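Local coordinates for BugD (PDB 2F5X), which is a periplasmic solute receptor that binds aspartic acid and probably serves amino acid uptake in Bordetella pertussis, at residues A150-G155 / E302-A307; Q198-G203 / P217-L222; N20-F25 / T65-A70; K172-A177 / D187-Q192; N124-L129 / S228-F233. One frame throughout, in Å; residues are numbered along the deposited sequence.

Contact 1: residues A150-G155 / E302-A307; sequences ASHLCG and ELFKKA. With ASP (aspartic acid), chain D.
Leu-153 and Phe-304 meet where helix 150-162 passes the C-terminal end of helix 286-306. The CD1 methyl of Leu-153 lies 3.9 Å from CZ of Phe-304, the far tip of the ring, and the two side chains run at about a right angle to each other. With CG of Leu-153 anti to the backbone N (chi1 168°), its CD1 branch is carried to the aromatic ring, and the same methyl also comes to 4.2 Å from CD2 of Leu-303. That CD2 in turn sits over one face of the Phe-304 ring, offset toward its rim, which leaves three apolar groups wedged together. The axes of the two short helical segments stay 12.2 Å apart at their closest, at an angle of 49°, and the gap is bridged by side chains alone. The fold is that of a periplasmic binding protein, and the N-terminal turn of helix 150-162 holds the bound aspartic acid: Ala-150 N gives a hydrogen bond to the ligand OD2, while Ser-151 N and OG both donate to OD1, the hydroxyl at 2.7 Å. The positive end of the helix dipole would be expected to favour the carboxylate there. Ser-151 OG is also bonded to Ala-145 N. Looser is the flank where His-152, partly exposed, brings CE1 no closer than 4.3 Å to CE1 of Phe-304; Leu-90 touches both. On the solvent side of helix 286-306, Lys-306 NZ forms a salt bridge at 2.9 Å with Glu-302 OE2, meeting that oxygen on its anti lone pair.

Contact 2: residues Q198-G203 / P217-L222; sequences QQITSG and PTLPDL
Ile-200 and Thr-201, in the last turn of helix 193-201, pack against Leu-219 and Leu-222 of the loop that follows strand 206-210. Across the interface the contacts are apolar. CD2 of Leu-219 is shared between two methyls, lying 3.8 Å from CG2 of Ile-200 and equally 3.8 Å from CG2 of Thr-201, while its CD1 branch reaches 4.1 Å from CD1 of Ile-200. Leu-219 crosses both partners at about a right angle. Thr-201 can offer its methyl because CG2 stands anti to the carbonyl carbon and OG1 takes the remaining place between N and C (chi1 58°), where it bonds to Thr-197 O. A more distant touch joins CD1 of Ile-200 to CD1 of Leu-222 at 4.4 Å.

Hydrogen bonding, by contrast, shapes each segment separately. Gly-203 N bonds to Ile-200 O at 2.9 Å within a Schellman motif, with positive phi at the glycine, and Leu-222 N closes a type I beta turn on Leu-219 O. Leu-219 and Leu-222, the first and last residues of this turn, both point toward the helix. Beneath them lie the strands: Ile-200 rests on Thr-114 and Ile-116 of strand 102-117, Leu-219 also meets Thr-114, and Ile-200 and Leu-222 both reach Ala-207 of strand 206-210, while Gln-199 touches helix 174-182.

Contact 3: residues N20-F25 / T65-A70; sequences NMVVPF and TQVARA. With ASP (aspartic acid), chain D.
Val-22 of strand 19-23 meets Val-67 of helix 61-68, a helix-on-sheet contact in the alpha/beta fold of the binding protein, where strand 19-23 runs parallel to its neighbours 50-54 and 76-81. The two valines point toward each other and slide past one another in opposite directions. A single methyl does the work from the helix: CG2 of Val-67 lies 3.6 Å from CB of Val-22, with CG2 of Val-22 at 3.7 Å and CG1 at 4.1 Å, so that it sits against the fork of the branched side chain. In Val-67 the CG1 branch is anti to the backbone N (chi1 -179°), which leaves CG2 beside that N and directed at the strand.

Gln-66 comes at Val-22 on a slant. Its chain is stretched out beyond CG, and the amide end arrives alongside the valine, NE2 standing 3.7 Å from CG2; this is a van der Waals touch, with no hydrogen bond between the two, and Gln-66 also leans on Lys-55.

At the other end of the strand the chain turns through Pro-24 and delivers Phe-25 to the pocket. Phe-25 O is held by Asn-54 ND2, and its ring meets that of His-81, another ligand-binding residue, with planes at about 20°. The Phe-25 ring lies flat under the bound aspartic acid, whose CA stands 3.4 Å above the ring plane over its centre, while CG of Phe-25 comes to 3.3 Å from the ligand C.

Contact 4: residues K172-A177 / D187-Q192; sequences KGTAPA and DLMCDQ. With ASP (aspartic acid), chain D.
The N-terminus of helix 174-182 and the end of strand 188-192 form one wall of the aspartic acid pocket, an arrangement in keeping with the alpha/beta fold of periplasmic binding proteins, in which the loops at strand ends hold the ligand. Gly-173 is the N-cap of the helix, and the next residue, Thr-174, gives its backbone N to the ligand O at 3.0 Å; the helix dipole probably favours this carboxylate oxygen. From the strand, Gln-192 OE1 accepts from the ligand N at 3.0 Å.

Thr-174 and Asp-191 approach from opposite directions and tie the helix start to the strand. Thr-174 OG1 donates to Asp-191 OD1 at 2.8 Å, and Gln-192 N reaches the same oxygen, also at 2.8 Å. The two donors come from opposite faces of the carboxylate plane, 39° and 46° out of it, and with Asn-195 ND2 bonded to OD2 the group is held against rotation. Asp-191 thus acts as a second-shell residue behind Thr-174 and Gln-192.

Deeper in, apolar packing takes over. The chain of selenomethionine Met-189 starts with CG anti to the backbone N and bends at its end (chi3 75°), bringing its selenium beneath the helix. SE lies 4.2 Å from CG2 of Thr-174 and 3.6 Å from CB of Ala-177.

Contact 5: residues N124-L129 / S228-F233; sequences NNIKEL and SGYKGF
Ile-126 lays its CG2 methyl against Ser-228, 3.6 Å from OG and 3.9 Å from CB of the serine. The Ser-228 hydroxyl has its polar partner elsewhere, in Thr-224 O, so the isoleucine methyl meets an oxygen that is already hydrogen-bonded. The other branch of Ile-126, anti to the backbone N (chi1 -174°), extends to the Tyr-230 ring, where CG1 stays 4.4 Å from CE2 and meets the ring obliquely. A water completes the contact: it donates to Ile-126 O at 3.1 Å and is hydrogen-bonded to Tyr-230 OH at 2.6 Å, bridging the first turn of the helix to the loop. Tyr-230 also packs on Ala-161 and Leu-162 of helix 150-162, and its carbonyl O accepts from Phe-233 N in a type II beta turn with Gly-232 at positive phi.

The helix that offers Ile-126 is tied off at its start. Glu-128 N donates to OD1 of Asn-125 at 2.8 Å in a nearly straight bond (171°), and Glu-128 OE1 in turn accepts from Asn-124 N at 3.0 Å. Asn-125 is the N-cap of helix 126-136, and its side-chain bond to the residue three places on is the classic asparagine N-cap, here placed at the surface beside the loop before strand 236-244.

In the fold
Contacts 1, 3 and 4 converge on the bound aspartic acid, each touching it from its own part of the chain. Contacts 1 and 4 are linked covalently by the disulfide Cys-154 to Cys-190, and Ser-151 OG lies 3.6 Å from Thr-174 CG2. Contact 3 closes on contact 4 where Phe-25 CD1 comes 3.6 Å from Lys-172 O, although their centres are about 21 Å apart. Contact 2 follows contact 4 directly in the chain, strand 188-192 leading into helix 193-201, with the Ile-200 side chain about 14 Å from the ligand. Contact 5 borders contact 4 through Leu-129 and Leu-188 and contact 1 through Phe-233 CZ, 4.1 Å from Cys-154 O; its centre lies about 36 Å from that of contact 3.

Contact 1: residues A150-G155 / E302-A307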
# COMPACT_ATOMS: atom_id res chain seq x y z
N ALA A 150 2.22 -2.83 -3.29
CA ALA A 150 3.27 -2.06 -2.62
C ALA A 150 4.48 -2.96 -2.37
O ALA A 150 5.63 -2.58 -2.61
CB ALA A 150 2.74 -1.48 -1.30
N SER A 151 4.20 -4.17 -1.89
CA SER A 151 5.25 -5.14 -1.61
C SER A 151 5.93 -5.59 -2.90
O SER A 151 7.09 -5.99 -2.87
CB SER A 151 4.67 -6.35 -0.86
OG SER A 151 3.55 -6.90 -1.53
N HIS A 152 5.22 -5.51 -4.02
CA HIS A 152 5.82 -5.81 -5.33
C HIS A 152 6.80 -4.71 -5.75
O HIS A 152 7.91 -5.01 -6.19
CB HIS A 152 4.75 -6.01 -6.40
CG HIS A 152 5.30 -6.04 -7.79
ND1 HIS A 152 5.18 -4.98 -8.66
CD2 HIS A 152 5.99 -7.00 -8.46
CE1 HIS A 152 5.79 -5.27 -9.80
NE2 HIS A 152 6.29 -6.50 -9.70
N LEU A 153 6.37 -3.45 -5.63
CA LEU A 153 7.23 -2.31 -5.96
C LEU A 153 8.51 -2.34 -5.12
O LEU A 153 9.63 -2.29 -5.66
CB LEU A 153 6.48 -0.99 -5.75
CG LEU A 153 7.34 0.29 -5.76
CD1 LEU A 153 8.01 0.48 -7.14
CD2 LEU A 153 6.50 1.49 -5.41
N CYS A 154 8.36 -2.45 -3.81
CA CYS A 154 9.53 -2.46 -2.93
C CYS A 154 10.39 -3.69 -3.18
O CYS A 154 11.61 -3.58 -3.21
CB CYS A 154 9.11 -2.39 -1.47
SG CYS A 154 10.47 -2.25 -0.30
N GLY A 155 9.75 -4.84 -3.38
CA GLY A 155 10.48 -6.07 -3.69
C GLY A 155 11.30 -5.95 -4.96
O GLY A 155 12.44 -6.42 -5.02
N GLU A 302 9.30 5.08 -15.25
CA GLU A 302 10.74 5.21 -15.49
C GLU A 302 11.54 4.22 -14.66
O GLU A 302 12.48 3.62 -15.17
CB GLU A 302 11.22 6.66 -15.26
CG GLU A 302 12.70 6.89 -15.57
CD GLU A 302 13.07 6.73 -17.04
OE1 GLU A 302 12.19 6.81 -17.93
OE2 GLU A 302 14.28 6.53 -17.32
N LEU A 303 11.15 4.03 -13.40
CA LEU A 303 11.78 3.03 -12.53
C LEU A 303 11.72 1.63 -13.14
O LEU A 303 12.74 0.94 -13.21
CB LEU A 303 11.15 3.04 -11.13
CG LEU A 303 11.82 2.14 -10.08
CD1 LEU A 303 11.85 2.81 -8.72
CD2 LEU A 303 11.14 0.77 -9.98
N PHE A 304 10.54 1.22 -13.59
CA PHE A 304 10.39 -0.11 -14.18
C PHE A 304 11.12 -0.25 -15.50
O PHE A 304 11.72 -1.29 -15.78
CB PHE A 304 8.91 -0.50 -14.31
CG PHE A 304 8.22 -0.69 -12.99
CD1 PHE A 304 8.69 -1.61 -12.06
CD2 PHE A 304 7.09 0.05 -12.69
CE1 PHE A 304 8.05 -1.78 -10.84
CE2 PHE A 304 6.44 -0.11 -11.48
CZ PHE A 304 6.91 -1.03 -10.56
N LYS A 305 11.09 0.80 -16.32
CA LYS A 305 11.84 0.82 -17.58
C LYS A 305 13.33 0.57 -17.34
O LYS A 305 13.95 -0.25 -18.02
CB LYS A 305 11.63 2.15 -18.32
CG LYS A 305 12.43 2.28 -19.62
CD LYS A 305 11.81 3.31 -20.56
CE LYS A 305 12.69 3.60 -21.75
NZ LYS A 305 13.05 5.05 -21.83
N LYS A 306 13.89 1.26 -16.35
CA LYS A 306 15.31 1.13 -16.00
C LYS A 306 15.66 -0.25 -15.44
O LYS A 306 16.81 -0.71 -15.57
CB LYS A 306 15.72 2.21 -15.00
CG LYS A 306 16.13 3.51 -15.65
CD LYS A 306 17.17 4.22 -14.79
CE LYS A 306 16.71 5.61 -14.41
NZ LYS A 306 16.56 6.52 -15.59
N ALA A 307 14.68 -0.90 -14.83
CA ALA A 307 14.84 -2.23 -14.26
C ALA A 307 14.55 -3.33 -15.28
O ALA A 307 14.65 -4.52 -14.96
CB ALA A 307 13.94 -2.37 -13.03
N ASP D . -1.47 -3.00 0.73
CA ASP D . -1.63 -4.45 0.39
C ASP D . -2.57 -5.15 1.35
O ASP D . -2.50 -6.39 1.51
CB ASP D . -0.28 -5.15 0.38
CG ASP D . 0.62 -4.65 -0.72
OD1 ASP D . 1.83 -4.99 -0.69
OD2 ASP D . 0.21 -3.92 -1.66
OXT ASP D . -3.39 -4.47 1.96

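Contact 2: residues Q198-G203 / P217-L222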
# COMPACT_ATOMS: atom_id res chain seq x y z
N GLN A 198 3.23 -4.62 14.52
CA GLN A 198 2.79 -5.64 15.45
C GLN A 198 3.80 -6.80 15.56
O GLN A 198 4.23 -7.20 16.66
CB GLN A 198 1.40 -6.14 14.93
CG GLN A 198 0.32 -5.00 14.63
CD GLN A 198 0.29 -4.44 13.17
OE1 GLN A 198 1.32 -4.14 12.60
NE2 GLN A 198 -0.92 -4.28 12.61
N GLN A 199 4.23 -7.31 14.41
CA GLN A 199 5.15 -8.44 14.37
C GLN A 199 6.59 -8.04 14.67
O GLN A 199 7.35 -8.83 15.22
CB GLN A 199 5.08 -9.14 13.01
CG GLN A 199 3.66 -9.39 12.50
CD GLN A 199 2.83 -10.25 13.43
OE1 GLN A 199 3.36 -11.02 14.23
NE2 GLN A 199 1.50 -10.11 13.33
N ILE A 200 6.97 -6.83 14.27
CA ILE A 200 8.32 -6.35 14.54
C ILE A 200 8.53 -6.10 16.03
O ILE A 200 9.49 -6.62 16.61
CB ILE A 200 8.65 -5.10 13.71
CG1 ILE A 200 8.73 -5.45 12.22
CG2 ILE A 200 9.97 -4.48 14.19
CD1 ILE A 200 8.74 -4.23 11.30
N THR A 201 7.64 -5.34 16.66
CA THR A 201 7.88 -4.91 18.04
C THR A 201 7.83 -6.06 19.03
O THR A 201 8.41 -5.98 20.12
CB THR A 201 6.91 -3.80 18.49
OG1 THR A 201 5.56 -4.25 18.34
CG2 THR A 201 7.02 -2.59 17.57
N SER A 202 7.13 -7.13 18.66
CA SER A 202 7.05 -8.33 19.51
C SER A 202 8.23 -9.29 19.28
O SER A 202 8.39 -10.29 20.00
CB SER A 202 5.74 -9.06 19.24
OG SER A 202 5.72 -9.54 17.91
N GLY A 203 9.06 -8.98 18.28
CA GLY A 203 10.20 -9.82 17.95
C GLY A 203 9.85 -11.08 17.18
O GLY A 203 10.67 -12.00 17.09
N PRO A 217 9.75 6.78 13.59
CA PRO A 217 9.86 7.04 15.04
C PRO A 217 9.34 5.91 15.93
O PRO A 217 9.88 5.71 17.02
CB PRO A 217 9.02 8.31 15.25
CG PRO A 217 8.94 8.94 13.92
CD PRO A 217 9.00 7.85 12.90
N THR A 218 8.33 5.18 15.47
CA THR A 218 7.81 4.03 16.21
C THR A 218 8.69 2.78 16.07
O THR A 218 8.51 1.81 16.79
CB THR A 218 6.38 3.69 15.76
OG1 THR A 218 6.33 3.67 14.32
CG2 THR A 218 5.42 4.79 16.17
N LEU A 219 9.62 2.82 15.12
CA LEU A 219 10.58 1.73 14.94
C LEU A 219 12.00 2.31 14.86
O LEU A 219 12.70 2.16 13.85
CB LEU A 219 10.23 0.93 13.69
CG LEU A 219 8.84 0.28 13.63
CD1 LEU A 219 8.53 -0.20 12.22
CD2 LEU A 219 8.73 -0.88 14.63
N PRO A 220 12.43 2.98 15.94
CA PRO A 220 13.61 3.85 15.90
C PRO A 220 14.94 3.12 15.69
O PRO A 220 15.91 3.79 15.31
CB PRO A 220 13.58 4.55 17.27
CG PRO A 220 12.81 3.64 18.15
CD PRO A 220 11.80 2.97 17.27
N ASP A 221 14.99 1.81 15.89
CA ASP A 221 16.24 1.06 15.72
C ASP A 221 16.46 0.54 14.31
O ASP A 221 17.49 -0.07 14.04
CB ASP A 221 16.32 -0.09 16.73
CG ASP A 221 16.43 0.40 18.16
OD1 ASP A 221 16.97 1.50 18.39
OD2 ASP A 221 15.99 -0.26 19.14
N LEU A 222 15.52 0.78 13.41
CA LEU A 222 15.70 0.32 12.03
C LEU A 222 16.27 1.43 11.17
O LEU A 222 15.68 2.52 11.07
CB LEU A 222 14.37 -0.17 11.44
CG LEU A 222 13.64 -1.31 12.18
CD1 LEU A 222 12.36 -1.68 11.42
CD2 LEU A 222 14.53 -2.54 12.39

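Contact 3: residues N20-F25 / T65-A70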
# COMPACT_ATOMS: atom_id res chain seq x y z
N ASN A 20 -20.30 1.15 0.28
CA ASN A 20 -19.29 0.09 0.19
C ASN A 20 -17.94 0.65 -0.18
O ASN A 20 -17.82 1.36 -1.19
CB ASN A 20 -19.70 -0.97 -0.83
CG ASN A 20 -20.99 -1.69 -0.46
OD1 ASN A 20 -21.88 -1.87 -1.29
ND2 ASN A 20 -21.10 -2.10 0.80
N MSE A 21 -16.94 0.33 0.64
CA MSE A 21 -15.57 0.75 0.39
C MSE A 21 -14.76 -0.48 0.01
O MSE A 21 -14.56 -1.38 0.82
CB MSE A 21 -14.98 1.42 1.63
CG MSE A 21 -13.45 1.42 1.69
SE MSE A 21 -12.77 2.53 3.13
CE MSE A 21 -13.29 3.96 2.30
N VAL A 22 -14.33 -0.53 -1.25
CA VAL A 22 -13.56 -1.67 -1.74
C VAL A 22 -12.08 -1.49 -1.44
O VAL A 22 -11.48 -0.46 -1.78
CB VAL A 22 -13.79 -1.85 -3.27
CG1 VAL A 22 -12.85 -2.94 -3.87
CG2 VAL A 22 -15.27 -2.14 -3.56
N VAL A 23 -11.51 -2.50 -0.80
CA VAL A 23 -10.07 -2.60 -0.55
C VAL A 23 -9.58 -3.76 -1.43
O VAL A 23 -10.00 -4.90 -1.22
CB VAL A 23 -9.82 -2.94 0.95
CG1 VAL A 23 -8.37 -3.35 1.19
CG2 VAL A 23 -10.20 -1.75 1.81
N PRO A 24 -8.76 -3.49 -2.45
CA PRO A 24 -8.32 -4.54 -3.38
C PRO A 24 -7.32 -5.58 -2.86
O PRO A 24 -6.49 -6.07 -3.62
CB PRO A 24 -7.70 -3.73 -4.53
CG PRO A 24 -8.38 -2.36 -4.42
CD PRO A 24 -8.31 -2.15 -2.90
N PHE A 25 -7.43 -5.93 -1.57
CA PHE A 25 -6.52 -6.88 -0.94
C PHE A 25 -7.22 -7.64 0.16
O PHE A 25 -8.27 -7.22 0.65
CB PHE A 25 -5.30 -6.16 -0.35
CG PHE A 25 -4.45 -5.49 -1.38
CD1 PHE A 25 -3.57 -6.24 -2.17
CD2 PHE A 25 -4.53 -4.13 -1.58
CE1 PHE A 25 -2.80 -5.63 -3.14
CE2 PHE A 25 -3.75 -3.50 -2.55
CZ PHE A 25 -2.88 -4.25 -3.33
N THR A 65 -10.40 -2.25 -10.63
CA THR A 65 -11.24 -2.40 -11.81
C THR A 65 -12.70 -2.53 -11.42
O THR A 65 -13.57 -1.95 -12.09
CB THR A 65 -10.78 -3.63 -12.61
OG1 THR A 65 -9.49 -3.35 -13.15
CG2 THR A 65 -11.65 -3.82 -13.86
N GLN A 66 -12.97 -3.27 -10.34
CA GLN A 66 -14.34 -3.43 -9.86
C GLN A 66 -15.02 -2.08 -9.60
O GLN A 66 -16.15 -1.85 -10.04
CB GLN A 66 -14.40 -4.31 -8.62
CG GLN A 66 -15.83 -4.53 -8.15
CD GLN A 66 -15.91 -5.38 -6.90
OE1 GLN A 66 -15.47 -6.53 -6.90
NE2 GLN A 66 -16.47 -4.81 -5.83
N VAL A 67 -14.33 -1.19 -8.90
CA VAL A 67 -14.88 0.14 -8.66
C VAL A 67 -14.95 0.95 -9.95
O VAL A 67 -15.93 1.67 -10.18
CB VAL A 67 -14.14 0.90 -7.53
CG1 VAL A 67 -14.77 2.27 -7.29
CG2 VAL A 67 -14.18 0.10 -6.25
N ALA A 68 -13.95 0.82 -10.82
CA ALA A 68 -14.00 1.54 -12.10
C ALA A 68 -15.28 1.20 -12.88
O ALA A 68 -15.84 2.07 -13.55
CB ALA A 68 -12.77 1.25 -12.96
N ARG A 69 -15.73 -0.05 -12.76
CA ARG A 69 -16.90 -0.55 -13.48
C ARG A 69 -18.21 -0.49 -12.67
O ARG A 69 -19.27 -0.90 -13.17
CB ARG A 69 -16.64 -1.99 -13.95
CG ARG A 69 -15.48 -2.11 -14.92
CD ARG A 69 -15.20 -3.54 -15.37
NE ARG A 69 -15.81 -3.83 -16.67
CZ ARG A 69 -16.63 -4.86 -16.92
NH1 ARG A 69 -16.95 -5.72 -15.95
NH2 ARG A 69 -17.13 -5.03 -18.13
N ALA A 70 -18.15 0.01 -11.44
CA ALA A 70 -19.32 0.04 -10.57
C ALA A 70 -20.25 1.21 -10.90
O ALA A 70 -19.84 2.17 -11.54
CB ALA A 70 -18.90 0.12 -9.12
N ASP D . -1.47 -3.00 0.73
CA ASP D . -1.63 -4.45 0.39
C ASP D . -2.57 -5.15 1.35
O ASP D . -2.50 -6.39 1.51
CB ASP D . -0.28 -5.15 0.38
CG ASP D . 0.62 -4.65 -0.72
OD1 ASP D . 1.83 -4.99 -0.69
OD2 ASP D . 0.21 -3.92 -1.66
OXT ASP D . -3.39 -4.47 1.96

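Contact 4: residues K172-A177 / D187-Q192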
# COMPACT_ATOMS: atom_id res chain seq x y z
N LYS A 172 -2.71 -12.68 -2.29
CA LYS A 172 -3.80 -11.73 -2.51
C LYS A 172 -3.73 -10.52 -1.58
O LYS A 172 -4.63 -9.68 -1.56
CB LYS A 172 -5.16 -12.42 -2.37
CG LYS A 172 -5.51 -13.30 -3.57
CD LYS A 172 -6.81 -14.06 -3.33
CE LYS A 172 -7.34 -14.69 -4.62
NZ LYS A 172 -6.27 -15.27 -5.49
N GLY A 173 -2.67 -10.46 -0.78
CA GLY A 173 -2.46 -9.37 0.15
C GLY A 173 -1.29 -9.73 1.04
O GLY A 173 -0.85 -10.89 1.04
N THR A 174 -0.77 -8.78 1.81
CA THR A 174 0.31 -9.16 2.73
C THR A 174 -0.18 -9.73 4.06
O THR A 174 0.65 -10.17 4.86
CB THR A 174 1.32 -8.03 2.98
OG1 THR A 174 0.61 -6.84 3.37
CG2 THR A 174 2.04 -7.68 1.67
N ALA A 175 -1.49 -9.76 4.30
CA ALA A 175 -2.00 -10.55 5.42
C ALA A 175 -1.73 -12.06 5.22
O ALA A 175 -1.08 -12.68 6.07
CB ALA A 175 -3.50 -10.25 5.69
N PRO A 176 -2.19 -12.67 4.12
CA PRO A 176 -1.83 -14.08 3.85
C PRO A 176 -0.32 -14.28 3.69
O PRO A 176 0.20 -15.32 4.11
CB PRO A 176 -2.56 -14.41 2.54
CG PRO A 176 -3.01 -13.14 1.98
CD PRO A 176 -3.13 -12.15 3.11
N ALA A 177 0.37 -13.31 3.10
CA ALA A 177 1.83 -13.43 2.98
C ALA A 177 2.48 -13.48 4.36
O ALA A 177 3.35 -14.31 4.61
CB ALA A 177 2.40 -12.29 2.16
N ASP A 187 10.52 -16.54 2.95
CA ASP A 187 11.68 -16.06 3.71
C ASP A 187 11.72 -14.57 3.99
O ASP A 187 12.02 -14.16 5.10
CB ASP A 187 12.99 -16.45 3.03
CG ASP A 187 13.14 -17.94 2.85
OD1 ASP A 187 12.66 -18.72 3.69
OD2 ASP A 187 13.73 -18.42 1.88
N LEU A 188 11.43 -13.77 2.97
CA LEU A 188 11.76 -12.35 2.97
C LEU A 188 10.60 -11.55 2.39
O LEU A 188 9.92 -12.03 1.48
CB LEU A 188 13.00 -12.18 2.07
CG LEU A 188 13.63 -10.81 1.86
CD1 LEU A 188 14.27 -10.32 3.17
CD2 LEU A 188 14.66 -10.91 0.74
N MSE A 189 10.34 -10.36 2.94
CA MSE A 189 9.26 -9.52 2.41
C MSE A 189 9.50 -8.05 2.72
O MSE A 189 10.07 -7.72 3.75
CB MSE A 189 7.94 -9.94 3.07
CG MSE A 189 6.72 -9.16 2.62
SE MSE A 189 5.09 -10.09 3.13
CE MSE A 189 4.98 -9.74 5.05
N CYS A 190 9.06 -7.18 1.82
CA CYS A 190 8.93 -5.76 2.14
C CYS A 190 7.46 -5.47 2.30
O CYS A 190 6.67 -5.79 1.42
CB CYS A 190 9.48 -4.90 1.01
SG CYS A 190 9.68 -3.14 1.39
N ASP A 191 7.08 -4.85 3.42
CA ASP A 191 5.65 -4.69 3.73
C ASP A 191 5.46 -3.40 4.54
O ASP A 191 6.42 -2.85 5.10
CB ASP A 191 5.17 -5.97 4.45
CG ASP A 191 3.67 -6.01 4.73
OD1 ASP A 191 2.84 -5.26 4.14
OD2 ASP A 191 3.22 -6.85 5.54
N GLN A 192 4.23 -2.89 4.56
CA GLN A 192 3.93 -1.60 5.20
C GLN A 192 3.86 -1.72 6.71
O GLN A 192 3.45 -2.76 7.22
CB GLN A 192 2.62 -1.06 4.67
CG GLN A 192 2.67 -0.71 3.19
CD GLN A 192 1.29 -0.69 2.60
OE1 GLN A 192 0.89 -1.62 1.89
NE2 GLN A 192 0.54 0.34 2.92
N ASP D . -1.47 -3.00 0.73
CA ASP D . -1.63 -4.45 0.39
C ASP D . -2.57 -5.15 1.35
O ASP D . -2.50 -6.39 1.51
CB ASP D . -0.28 -5.15 0.38
CG ASP D . 0.62 -4.65 -0.72
OD1 ASP D . 1.83 -4.99 -0.69
OD2 ASP D . 0.21 -3.92 -1.66
OXT ASP D . -3.39 -4.47 1.96

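Contact 5: residues N124-L129 / S228-F233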
# COMPACT_ATOMS: atom_id res chain seq x y z
N ASN A 124 21.31 -10.79 10.91
CA ASN A 124 20.78 -9.98 12.01
C ASN A 124 20.74 -8.49 11.72
O ASN A 124 20.19 -7.74 12.52
CB ASN A 124 21.57 -10.25 13.29
CG ASN A 124 21.26 -11.61 13.87
OD1 ASN A 124 20.17 -12.14 13.67
ND2 ASN A 124 22.21 -12.19 14.59
N ASN A 125 21.29 -8.07 10.59
CA ASN A 125 21.28 -6.65 10.22
C ASN A 125 21.27 -6.48 8.70
O ASN A 125 21.45 -7.46 7.96
CB ASN A 125 22.44 -5.89 10.89
CG ASN A 125 23.81 -6.36 10.42
OD1 ASN A 125 24.08 -6.41 9.23
ND2 ASN A 125 24.69 -6.67 11.36
N ILE A 126 21.04 -5.25 8.23
CA ILE A 126 20.87 -5.01 6.79
C ILE A 126 22.15 -5.32 5.98
O ILE A 126 22.05 -5.83 4.86
CB ILE A 126 20.31 -3.58 6.51
CG1 ILE A 126 20.00 -3.37 5.02
CG2 ILE A 126 21.25 -2.48 7.03
CD1 ILE A 126 18.96 -4.32 4.41
N LYS A 127 23.32 -5.03 6.53
CA LYS A 127 24.58 -5.36 5.86
C LYS A 127 24.68 -6.87 5.66
O LYS A 127 24.96 -7.35 4.56
CB LYS A 127 25.79 -4.84 6.64
CG LYS A 127 27.11 -5.15 5.95
CD LYS A 127 28.30 -4.60 6.74
CE LYS A 127 29.59 -4.83 5.97
NZ LYS A 127 30.08 -6.23 6.16
N GLU A 128 24.43 -7.62 6.74
CA GLU A 128 24.46 -9.07 6.68
C GLU A 128 23.37 -9.64 5.82
O GLU A 128 23.57 -10.67 5.17
CB GLU A 128 24.36 -9.68 8.06
CG GLU A 128 25.59 -9.43 8.90
CD GLU A 128 25.29 -9.52 10.38
OE1 GLU A 128 24.14 -9.85 10.75
OE2 GLU A 128 26.21 -9.25 11.16
N LEU A 129 22.21 -8.98 5.80
CA LEU A 129 21.13 -9.41 4.92
C LEU A 129 21.54 -9.37 3.45
O LEU A 129 21.33 -10.35 2.72
CB LEU A 129 19.85 -8.57 5.12
CG LEU A 129 18.70 -8.89 4.16
CD1 LEU A 129 18.11 -10.27 4.44
CD2 LEU A 129 17.61 -7.84 4.20
N SER A 228 21.75 3.20 4.80
CA SER A 228 22.42 1.91 4.71
C SER A 228 23.24 1.74 3.43
O SER A 228 23.82 0.68 3.20
CB SER A 228 21.41 0.77 4.89
OG SER A 228 20.70 0.94 6.11
N GLY A 229 23.29 2.79 2.61
CA GLY A 229 24.09 2.78 1.39
C GLY A 229 23.30 2.74 0.09
O GLY A 229 23.90 2.86 -1.00
N TYR A 230 21.99 2.58 0.19
CA TYR A 230 21.11 2.51 -0.98
C TYR A 230 20.50 3.88 -1.26
O TYR A 230 19.35 4.16 -0.92
CB TYR A 230 20.04 1.41 -0.78
CG TYR A 230 20.65 0.06 -0.43
CD1 TYR A 230 21.12 -0.80 -1.43
CD2 TYR A 230 20.80 -0.33 0.90
CE1 TYR A 230 21.71 -2.02 -1.11
CE2 TYR A 230 21.38 -1.56 1.22
CZ TYR A 230 21.83 -2.39 0.21
OH TYR A 230 22.41 -3.59 0.54
N LYS A 231 21.32 4.74 -1.86
CA LYS A 231 20.94 6.13 -2.13
C LYS A 231 19.66 6.19 -2.97
O LYS A 231 19.55 5.52 -3.99
CB LYS A 231 22.09 6.86 -2.84
CG LYS A 231 21.79 8.29 -3.27
CD LYS A 231 22.74 8.75 -4.38
CE LYS A 231 23.41 10.05 -4.02
NZ LYS A 231 24.89 10.00 -4.25
N GLY A 232 18.69 6.98 -2.50
CA GLY A 232 17.42 7.14 -3.21
C GLY A 232 16.42 6.01 -3.06
O GLY A 232 15.34 6.02 -3.70
N PHE A 233 16.75 5.01 -2.25
CA PHE A 233 15.82 3.92 -1.98
C PHE A 233 14.76 4.43 -1.01
O PHE A 233 14.87 4.25 0.21
CB PHE A 233 16.54 2.70 -1.40
CG PHE A 233 15.75 1.42 -1.49
CD1 PHE A 233 16.18 0.39 -2.32
CD2 PHE A 233 14.58 1.24 -0.75
CE1 PHE A 233 15.47 -0.80 -2.41
CE2 PHE A 233 13.85 0.06 -0.84
CZ PHE A 233 14.30 -0.97 -1.67
O HOH W 1 23.35 -3.75 2.98